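Long-range contacts in arginyl-tRNA synthetase, putative (Plasmodium falciparum, PDB 5JLD), which probably attaches L-arginine to its cognate tRNA at the expense of ATP, as a class I aminoacyl-tRNA synthetase of the malaria parasite's cytoplasm: residues V149-S154 / F380-L384; L135-S139 / V344-T348. All coordinates share one frame; numbering follows the deposited sequence.

Contact 1 (V149-S154 / F380-L384); sequences VGHLRS and FGFVL
R153 lays its aliphatic stem over one face of the F380 ring: CG sits 4.3 Å from the ring centroid and 25° off the normal, a CH-pi contact. With CG anti to the backbone N (chi1 -176°) and the chain extended as far as NE, the stem slides past the phenyl in the opposite direction, and CB of F380 comes over one face of the guanidinium, whose plane is turned 37° from the ring. S154 CB approaches the same ring obliquely, 3.4 Å from F380 CE2, and G150 O lies as close to F380 CZ, also oblique to the ring.

G150, R153 and S154 lie in the first two turns of helix 149-167, which begins within the class I HIGH-type signature, here H148-V149-G150-H151, and packs against the segment at the end of strand 374-380.

Polar contact is slighter. R153 NH1 reaches G381 O near the guanidinium plane at 2.9 Å, but the bond is bent and weak; the stronger partners are S459 O for NH1 and D452, in a salt bridge with NE.

Apolar packing completes the interface, V149 CG2 meeting V383 CB at 3.6 Å, while V383 CG2 lies between V149 CG2 (3.7 Å) and R153 CD.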
ATOM      1  N   VAL A 149     -15.779   4.321  -8.738  1.00 52.72           N
ATOM      2  CA  VAL A 149     -15.014   4.707  -7.561  1.00 61.47           C
ATOM      3  C   VAL A 149     -14.283   3.526  -6.900  1.00 58.55           C
ATOM      4  O   VAL A 149     -13.203   3.702  -6.329  1.00 59.31           O
ATOM      5  CB  VAL A 149     -15.933   5.422  -6.535  1.00 77.56           C
ATOM      6  CG1 VAL A 149     -16.945   4.459  -5.933  1.00 74.78           C
ATOM      7  CG2 VAL A 149     -15.106   6.082  -5.462  1.00 86.52           C
ATOM      8  N   GLY A 150     -14.842   2.321  -7.009  1.00 51.03           N
ATOM      9  CA  GLY A 150     -14.139   1.131  -6.550  1.00 49.41           C
ATOM     10  C   GLY A 150     -12.836   0.902  -7.305  1.00 48.36           C
ATOM     11  O   GLY A 150     -11.803   0.605  -6.703  1.00 54.23           O
ATOM     12  N   HIS A 151     -12.885   1.045  -8.632  1.00 46.50           N
ATOM     13  CA  HIS A 151     -11.685   0.960  -9.462  1.00 50.83           C
ATOM     14  C   HIS A 151     -10.666   2.007  -9.024  1.00 51.13           C
ATOM     15  O   HIS A 151      -9.466   1.744  -8.992  1.00 56.11           O
ATOM     16  CB  HIS A 151     -12.019   1.163 -10.949  1.00 52.37           C
ATOM     17  CG  HIS A 151     -12.852   0.072 -11.542  1.00 64.82           C
ATOM     18  ND1 HIS A 151     -13.895   0.323 -12.408  1.00 70.73           N
ATOM     19  CD2 HIS A 151     -12.781  -1.274 -11.414  1.00 63.32           C
ATOM     20  CE1 HIS A 151     -14.438  -0.823 -12.783  1.00 67.05           C
ATOM     21  NE2 HIS A 151     -13.786  -1.805 -12.192  1.00 67.13           N
ATOM     22  N   LEU A 152     -11.161   3.199  -8.709  1.00 45.54           N
ATOM     23  CA  LEU A 152     -10.303   4.291  -8.259  1.00 46.81           C
ATOM     24  C   LEU A 152      -9.578   3.910  -6.977  1.00 50.52           C
ATOM     25  O   LEU A 152      -8.354   4.030  -6.876  1.00 49.92           O
ATOM     26  CB  LEU A 152     -11.120   5.561  -8.033  1.00 47.06           C
ATOM     27  CG  LEU A 152     -10.337   6.765  -7.508  1.00 49.74           C
ATOM     28  CD1 LEU A 152      -9.285   7.214  -8.509  1.00 52.88           C
ATOM     29  CD2 LEU A 152     -11.268   7.897  -7.162  1.00 50.29           C
ATOM     30  N   ARG A 153     -10.345   3.451  -5.996  1.00 49.89           N
ATOM     31  CA  ARG A 153      -9.775   3.015  -4.727  1.00 48.93           C
ATOM     32  C   ARG A 153      -8.722   1.926  -4.931  1.00 46.64           C
ATOM     33  O   ARG A 153      -7.633   1.990  -4.360  1.00 47.11           O
ATOM     34  CB  ARG A 153     -10.871   2.507  -3.797  1.00 53.23           C
ATOM     35  CG  ARG A 153     -10.344   2.139  -2.411  1.00 58.61           C
ATOM     36  CD  ARG A 153     -11.461   2.128  -1.368  1.00 55.89           C
ATOM     37  NE  ARG A 153     -10.933   2.337  -0.026  1.00 55.97           N
ATOM     38  CZ  ARG A 153     -11.644   2.205   1.087  1.00 55.41           C
ATOM     39  NH1 ARG A 153     -12.919   1.844   1.018  1.00 47.34           N
ATOM     40  NH2 ARG A 153     -11.072   2.428   2.272  1.00 57.28           N
ATOM     41  N   SER A 154      -9.050   0.933  -5.762  1.00 46.62           N
ATOM     42  CA  SER A 154      -8.111  -0.149  -6.034  1.00 39.65           C
ATOM     43  C   SER A 154      -6.830   0.397  -6.657  1.00 41.86           C
ATOM     44  O   SER A 154      -5.718  -0.077  -6.375  1.00 43.76           O
ATOM     45  CB  SER A 154      -8.745  -1.193  -6.964  1.00 37.51           C
ATOM     46  OG  SER A 154      -7.804  -2.197  -7.284  1.00 44.13           O
ATOM     47  N   PHE A 380     -10.799  -4.040  -0.020  1.00 45.29           N
ATOM     48  CA  PHE A 380     -11.228  -2.697   0.391  1.00 51.14           C
ATOM     49  C   PHE A 380     -12.749  -2.591   0.416  1.00 51.80           C
ATOM     50  O   PHE A 380     -13.445  -3.328  -0.284  1.00 49.12           O
ATOM     51  CB  PHE A 380     -10.636  -1.605  -0.516  1.00 50.06           C
ATOM     52  CG  PHE A 380     -10.969  -1.778  -1.982  1.00 58.20           C
ATOM     53  CD1 PHE A 380     -12.217  -1.406  -2.482  1.00 55.45           C
ATOM     54  CD2 PHE A 380     -10.036  -2.312  -2.859  1.00 55.23           C
ATOM     55  CE1 PHE A 380     -12.529  -1.573  -3.828  1.00 57.77           C
ATOM     56  CE2 PHE A 380     -10.345  -2.474  -4.207  1.00 61.43           C
ATOM     57  CZ  PHE A 380     -11.596  -2.107  -4.690  1.00 56.72           C
ATOM     58  N   GLY A 381     -13.255  -1.661   1.219  1.00 49.45           N
ATOM     59  CA  GLY A 381     -14.686  -1.438   1.331  1.00 44.18           C
ATOM     60  C   GLY A 381     -15.269  -0.487   0.304  1.00 50.82           C
ATOM     61  O   GLY A 381     -14.572   0.016  -0.582  1.00 52.60           O
ATOM     62  N   PHE A 382     -16.568  -0.246   0.426  1.00 53.39           N
ATOM     63  CA  PHE A 382     -17.286   0.645  -0.473  1.00 60.40           C
ATOM     64  C   PHE A 382     -17.024   2.119  -0.196  1.00 59.70           C
ATOM     65  O   PHE A 382     -16.924   2.540   0.955  1.00 53.80           O
ATOM     66  CB  PHE A 382     -18.786   0.380  -0.369  1.00 68.14           C
ATOM     67  CG  PHE A 382     -19.158  -1.040  -0.641  1.00 82.48           C
ATOM     68  CD1 PHE A 382     -19.383  -1.475  -1.935  1.00 83.18           C
ATOM     69  CD2 PHE A 382     -19.244  -1.953   0.393  1.00 91.78           C
ATOM     70  CE1 PHE A 382     -19.718  -2.790  -2.187  1.00 86.59           C
ATOM     71  CE2 PHE A 382     -19.574  -3.273   0.145  1.00 95.54           C
ATOM     72  CZ  PHE A 382     -19.812  -3.690  -1.148  1.00 91.82           C
ATOM     73  N   VAL A 383     -16.926   2.900  -1.264  1.00 55.12           N
ATOM     74  CA  VAL A 383     -16.992   4.346  -1.153  1.00 67.63           C
ATOM     75  C   VAL A 383     -18.452   4.754  -1.326  1.00 75.89           C
ATOM     76  O   VAL A 383     -19.101   4.321  -2.277  1.00 73.91           O
ATOM     77  CB  VAL A 383     -16.120   5.029  -2.205  1.00 66.55           C
ATOM     78  CG1 VAL A 383     -16.120   6.539  -1.997  1.00 68.94           C
ATOM     79  CG2 VAL A 383     -14.709   4.459  -2.151  1.00 62.42           C
ATOM     80  N   LEU A 384     -18.983   5.563  -0.413  1.00 84.14           N
ATOM     81  CA  LEU A 384     -20.409   5.888  -0.485  1.00 97.81           C
ATOM     82  C   LEU A 384     -20.634   7.381  -0.712  1.00101.35           C
ATOM     83  O   LEU A 384     -21.066   7.795  -1.788  1.00102.87           O
ATOM     84  CB  LEU A 384     -21.143   5.430   0.783  1.00 99.73           C
ATOM     85  CG  LEU A 384     -20.583   5.761   2.172  1.00 98.13           C
ATOM     86  CD1 LEU A 384     -21.191   7.068   2.726  1.00 99.10           C
ATOM     87  CD2 LEU A 384     -20.757   4.599   3.146  1.00 94.70           C
TER

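Contact 2 (L135-S139 / V344-T348); sequences LVDFS and VIYVT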
ATOM      1  N   LEU A 135       4.457  -9.125  -7.460  1.00 39.42           N
ATOM      2  CA  LEU A 135       3.465  -8.665  -8.416  1.00 41.68           C
ATOM      3  C   LEU A 135       2.255  -8.115  -7.682  1.00 39.24           C
ATOM      4  O   LEU A 135       1.727  -8.773  -6.798  1.00 37.45           O
ATOM      5  CB  LEU A 135       3.043  -9.802  -9.362  1.00 38.05           C
ATOM      6  CG  LEU A 135       2.072  -9.427 -10.486  1.00 43.85           C
ATOM      7  CD1 LEU A 135       2.322 -10.295 -11.740  1.00 49.88           C
ATOM      8  CD2 LEU A 135       0.613  -9.543 -10.039  1.00 38.10           C
ATOM      9  N   VAL A 136       1.799  -6.933  -8.095  1.00 37.78           N
ATOM     10  CA  VAL A 136       0.601  -6.323  -7.532  1.00 32.16           C
ATOM     11  C   VAL A 136      -0.471  -6.205  -8.622  1.00 41.43           C
ATOM     12  O   VAL A 136      -0.280  -5.561  -9.661  1.00 40.95           O
ATOM     13  CB  VAL A 136       0.905  -4.933  -6.905  1.00 39.26           C
ATOM     14  CG1 VAL A 136      -0.359  -4.330  -6.259  1.00 32.75           C
ATOM     15  CG2 VAL A 136       2.050  -5.036  -5.874  1.00 32.57           C
ATOM     16  N   ASP A 137      -1.601  -6.853  -8.370  1.00 38.29           N
ATOM     17  CA  ASP A 137      -2.741  -6.901  -9.283  1.00 39.88           C
ATOM     18  C   ASP A 137      -3.781  -5.904  -8.801  1.00 40.76           C
ATOM     19  O   ASP A 137      -4.389  -6.117  -7.759  1.00 41.08           O
ATOM     20  CB  ASP A 137      -3.303  -8.328  -9.318  1.00 36.98           C
ATOM     21  CG  ASP A 137      -4.435  -8.514 -10.314  1.00 42.72           C
ATOM     22  OD1 ASP A 137      -5.277  -7.607 -10.506  1.00 47.51           O
ATOM     23  OD2 ASP A 137      -4.485  -9.607 -10.918  1.00 46.26           O
ATOM     24  N   PHE A 138      -3.973  -4.815  -9.540  1.00 37.56           N
ATOM     25  CA  PHE A 138      -4.875  -3.771  -9.090  1.00 42.45           C
ATOM     26  C   PHE A 138      -5.518  -2.980 -10.222  1.00 44.29           C
ATOM     27  O   PHE A 138      -5.172  -3.154 -11.400  1.00 42.45           O
ATOM     28  CB  PHE A 138      -4.151  -2.812  -8.103  1.00 38.48           C
ATOM     29  CG  PHE A 138      -3.005  -2.014  -8.701  1.00 40.67           C
ATOM     30  CD1 PHE A 138      -1.869  -2.645  -9.213  1.00 41.92           C
ATOM     31  CD2 PHE A 138      -3.033  -0.618  -8.679  1.00 46.17           C
ATOM     32  CE1 PHE A 138      -0.795  -1.896  -9.731  1.00 42.61           C
ATOM     33  CE2 PHE A 138      -1.967   0.142  -9.188  1.00 41.21           C
ATOM     34  CZ  PHE A 138      -0.847  -0.498  -9.719  1.00 39.87           C
ATOM     35  N   SER A 139      -6.476  -2.142  -9.814  1.00 43.42           N
ATOM     36  CA  SER A 139      -7.339  -1.311 -10.657  1.00 46.92           C
ATOM     37  C   SER A 139      -8.434  -2.139 -11.330  1.00 46.34           C
ATOM     38  O   SER A 139      -9.597  -2.047 -10.958  1.00 44.87           O
ATOM     39  CB  SER A 139      -6.530  -0.543 -11.703  1.00 44.93           C
ATOM     40  OG  SER A 139      -7.300   0.504 -12.232  1.00 39.65           O
ATOM     41  N   VAL A 344       2.491 -12.410  -4.500  1.00 33.85           N
ATOM     42  CA  VAL A 344       1.435 -11.909  -5.375  1.00 38.29           C
ATOM     43  C   VAL A 344       0.301 -11.329  -4.568  1.00 43.50           C
ATOM     44  O   VAL A 344      -0.335 -12.006  -3.744  1.00 37.11           O
ATOM     45  CB  VAL A 344       0.852 -12.995  -6.306  1.00 43.92           C
ATOM     46  CG1 VAL A 344      -0.134 -12.362  -7.284  1.00 31.81           C
ATOM     47  CG2 VAL A 344       1.959 -13.713  -7.058  1.00 43.22           C
ATOM     48  N   ILE A 345       0.024 -10.071  -4.854  1.00 38.79           N
ATOM     49  CA  ILE A 345      -0.916  -9.323  -4.075  1.00 34.33           C
ATOM     50  C   ILE A 345      -2.085  -8.928  -4.950  1.00 40.17           C
ATOM     51  O   ILE A 345      -1.895  -8.294  -5.962  1.00 39.90           O
ATOM     52  CB  ILE A 345      -0.231  -8.071  -3.469  1.00 36.85           C
ATOM     53  CG1 ILE A 345       0.836  -8.492  -2.452  1.00 34.65           C
ATOM     54  CG2 ILE A 345      -1.256  -7.145  -2.873  1.00 37.49           C
ATOM     55  CD1 ILE A 345       1.863  -7.366  -2.131  1.00 35.11           C
ATOM     56  N   TYR A 346      -3.285  -9.332  -4.556  1.00 42.04           N
ATOM     57  CA  TYR A 346      -4.508  -8.976  -5.248  1.00 37.35           C
ATOM     58  C   TYR A 346      -5.264  -7.880  -4.498  1.00 44.35           C
ATOM     59  O   TYR A 346      -5.788  -8.120  -3.421  1.00 40.83           O
ATOM     60  CB  TYR A 346      -5.399 -10.204  -5.391  1.00 42.90           C
ATOM     61  CG  TYR A 346      -4.843 -11.245  -6.332  1.00 47.85           C
ATOM     62  CD1 TYR A 346      -3.912 -12.175  -5.886  1.00 46.33           C
ATOM     63  CD2 TYR A 346      -5.256 -11.303  -7.670  1.00 47.07           C
ATOM     64  CE1 TYR A 346      -3.398 -13.137  -6.740  1.00 45.05           C
ATOM     65  CE2 TYR A 346      -4.739 -12.272  -8.548  1.00 40.44           C
ATOM     66  CZ  TYR A 346      -3.811 -13.179  -8.062  1.00 39.54           C
ATOM     67  OH  TYR A 346      -3.285 -14.138  -8.871  1.00 41.27           O
ATOM     68  N   VAL A 347      -5.325  -6.686  -5.074  1.00 41.48           N
ATOM     69  CA  VAL A 347      -6.061  -5.580  -4.471  1.00 44.47           C
ATOM     70  C   VAL A 347      -7.490  -5.562  -5.019  1.00 44.83           C
ATOM     71  O   VAL A 347      -7.673  -5.238  -6.183  1.00 46.35           O
ATOM     72  CB  VAL A 347      -5.366  -4.217  -4.772  1.00 40.05           C
ATOM     73  CG1 VAL A 347      -6.211  -3.059  -4.275  1.00 38.90           C
ATOM     74  CG2 VAL A 347      -3.973  -4.186  -4.192  1.00 36.67           C
ATOM     75  N   THR A 348      -8.492  -5.944  -4.218  1.00 43.59           N
ATOM     76  CA  THR A 348      -9.882  -5.956  -4.709  1.00 43.08           C
ATOM     77  C   THR A 348     -10.949  -5.669  -3.645  1.00 44.78           C
ATOM     78  O   THR A 348     -10.634  -5.603  -2.466  1.00 44.41           O
ATOM     79  CB  THR A 348     -10.296  -7.333  -5.345  1.00 62.86           C
ATOM     80  OG1 THR A 348     -10.657  -8.258  -4.309  1.00 58.31           O
ATOM     81  CG2 THR A 348      -9.195  -7.938  -6.214  1.00 56.35           C
TER
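F138 and V347 meet through their bases, CB to CB at 3.8 Å, just where strand 133-137 gives way to loop. The F138 phenyl leads away from V347, because CG is placed between the backbone N and the carbonyl carbon (chi1 65°), and V136 O lies at the edge of the ring, in its plane. V136 crosses V347 obliquely, its CG1 4.2 Å from V347 CG2; I345 stands on the same face as V136, which helix 149-167 covers with C162 and F165.

On the other face L135 and V344 lie side by side, pointing the same way, with L135 CD2 4.0 Å from V344 CG1. Next along, the D137 carboxylate fits obliquely against the Y346 ring, its plane 32° from the ring's and OD2 3.6 Å from Y346 CE2. The charge on OD2 is matched by a salt bridge to R335 of helix 326-337, which packs on this face.

Three backbone bonds set the register: I345 N to L135 O, D137 N to I345 O (2.8 Å) and V347 N to D137 O. The donors alternate between strands; the axes of the two segments come within 4.8 Å and run 17° from parallel, the pattern of two neighbouring inner strands in the parallel sheet of the class I Rossmann-like catalytic domain.

Contact 2 pairs two inner strands of the parallel sheet, and contact 1 lies beyond their C-terminal ends, with the two centres 14 Å apart. Both strands lead on to contact 1: strand 133-137 is followed by helix 149-167, and strand 343-349 by helix 353-364 and then by strand 374-380, which ends at F380. Direct bonds also join them. S154 OG lies 2.9 Å from S139 N, a probable hydrogen bond, and F380 N is equally close to T348 O. H151, in the HIGH-type signature, packs its CD2 3.3 Å from S139 O. In class I synthetases this signature, at the C-terminal edge of the sheet, belongs to the ATP site, so contact 1 probably borders that site.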